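Local coordinates for protein GTP cyclohydrolase 1 type 2 homolog (Escherichia coli, Escherichia coli O157:H7, PDB 1NMO) that is of unproven function but binds a pair of iron ions in a ring-shaped hexamer and may help degrade radiation-damaged nucleotides, at residues 38-43 / 221-226. Residues are numbered along the deposited sequence; the frame is centred on the assembly and turned at random.
Sequences IVTGVT and GGIRAL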
# COMPACT_ATOMS: atom_id res chain seq x y z
N ILE A 38 -6.39 -41.10 3.63
CA ILE A 38 -6.23 -40.49 2.31
C ILE A 38 -6.34 -38.96 2.29
O ILE A 38 -7.26 -38.39 2.92
CB ILE A 38 -7.30 -41.06 1.34
CG1 ILE A 38 -7.25 -42.56 1.33
CG2 ILE A 38 -7.01 -40.70 -0.04
CD1 ILE A 38 -8.00 -43.10 0.12
N VAL A 39 -5.38 -38.32 1.59
CA VAL A 39 -5.34 -36.89 1.40
C VAL A 39 -5.62 -36.64 -0.13
O VAL A 39 -5.06 -37.34 -1.01
CB VAL A 39 -3.92 -36.31 1.81
CG1 VAL A 39 -3.60 -35.00 1.02
CG2 VAL A 39 -3.85 -36.10 3.34
N THR A 40 -6.51 -35.67 -0.41
CA THR A 40 -6.91 -35.33 -1.74
C THR A 40 -6.80 -33.83 -1.92
O THR A 40 -6.76 -33.06 -0.93
CB THR A 40 -8.38 -35.75 -1.98
OG1 THR A 40 -9.26 -34.89 -1.21
CG2 THR A 40 -8.58 -37.22 -1.56
N GLY A 41 -6.70 -33.39 -3.19
CA GLY A 41 -6.59 -31.97 -3.49
C GLY A 41 -6.68 -31.81 -4.96
O GLY A 41 -6.71 -32.82 -5.63
N VAL A 42 -6.69 -30.58 -5.49
CA VAL A 42 -6.80 -30.40 -6.96
C VAL A 42 -5.56 -30.98 -7.75
O VAL A 42 -5.69 -31.66 -8.77
CB VAL A 42 -6.92 -28.86 -7.22
CG1 VAL A 42 -6.88 -28.55 -8.73
CG2 VAL A 42 -8.22 -28.31 -6.57
N THR A 43 -4.35 -30.75 -7.21
CA THR A 43 -3.11 -31.09 -7.90
C THR A 43 -2.08 -31.67 -7.01
O THR A 43 -1.94 -31.22 -5.89
CB THR A 43 -2.57 -29.79 -8.54
OG1 THR A 43 -3.57 -29.32 -9.45
CG2 THR A 43 -1.21 -29.99 -9.31
N GLY A 221 -14.49 -28.33 -6.83
CA GLY A 221 -15.74 -29.08 -6.63
C GLY A 221 -15.71 -30.60 -6.69
O GLY A 221 -16.15 -31.27 -5.76
N GLY A 222 -15.18 -31.13 -7.80
CA GLY A 222 -15.10 -32.58 -8.07
C GLY A 222 -14.33 -33.45 -7.10
O GLY A 222 -14.85 -34.42 -6.54
N ILE A 223 -13.06 -33.11 -6.91
CA ILE A 223 -12.24 -33.91 -6.00
C ILE A 223 -12.80 -33.81 -4.58
O ILE A 223 -12.72 -34.76 -3.78
CB ILE A 223 -10.75 -33.45 -6.10
CG1 ILE A 223 -9.86 -34.37 -5.33
CG2 ILE A 223 -10.62 -32.02 -5.65
CD1 ILE A 223 -9.93 -34.01 -3.87
N ARG A 224 -13.37 -32.65 -4.25
CA ARG A 224 -14.00 -32.48 -2.96
C ARG A 224 -15.21 -33.40 -2.92
O ARG A 224 -15.37 -34.22 -2.02
CB ARG A 224 -14.42 -31.00 -2.68
CG ARG A 224 -15.00 -30.83 -1.18
CD ARG A 224 -15.02 -29.31 -0.71
NE ARG A 224 -15.58 -28.56 -1.80
CZ ARG A 224 -15.18 -27.40 -2.27
NH1 ARG A 224 -14.16 -26.75 -1.73
NH2 ARG A 224 -15.86 -26.94 -3.34
N ALA A 225 -16.08 -33.31 -3.92
CA ALA A 225 -17.26 -34.17 -3.87
C ALA A 225 -16.85 -35.64 -3.78
O ALA A 225 -17.41 -36.37 -2.98
CB ALA A 225 -18.14 -33.95 -5.11
N LEU A 226 -15.84 -36.06 -4.55
CA LEU A 226 -15.45 -37.46 -4.55
C LEU A 226 -14.92 -37.88 -3.19
O LEU A 226 -15.18 -38.99 -2.69
CB LEU A 226 -14.42 -37.70 -5.68
CG LEU A 226 -13.71 -39.07 -5.69
CD1 LEU A 226 -14.68 -40.17 -6.13
CD2 LEU A 226 -12.52 -39.04 -6.66
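Ile223 reaches from the helix to Thr40 and Gly41 of the strand segment, and nearly all of this buried contact runs through that one side chain. Its branches divide the work: CD1 points toward Thr40 but is modelled too close to it for its position to be relied on, while CG1 and CG2 both face the peptide between Gly41 and Val42. Ile223 CG1 is 3.5 Å from Gly41 O, and Ile223 CG2 is 4.2 Å from Val42 N. With CG1 anti to the backbone N (chi1 -172°), the longer branch stretches out from the helix toward the strand. The CA atoms of Gly41 and Ile223, 6.5 Å apart, are the closest CA pair of the two segments.

No hydrogen bond joins the two segments directly. Thr40 OG1 instead bonds to Ser227 OG, one turn on from Ile223, and Ser227 OG also bonds to Ile223 O. Phe240 of the neighbouring parallel strand 237-240 touches both Thr40 and Ile223, extending the apolar packing between helix and sheet. At the other end, the side chain of Val42 packs on His64 and lies about 6 Å from a bound iron of the dinuclear site, to which His64 contributes a ligand. Helix 221-233 is thus joined to strand 37-41 by an apolar interface next to His64, with its polar link, from Thr40 to Ser227, at the edge.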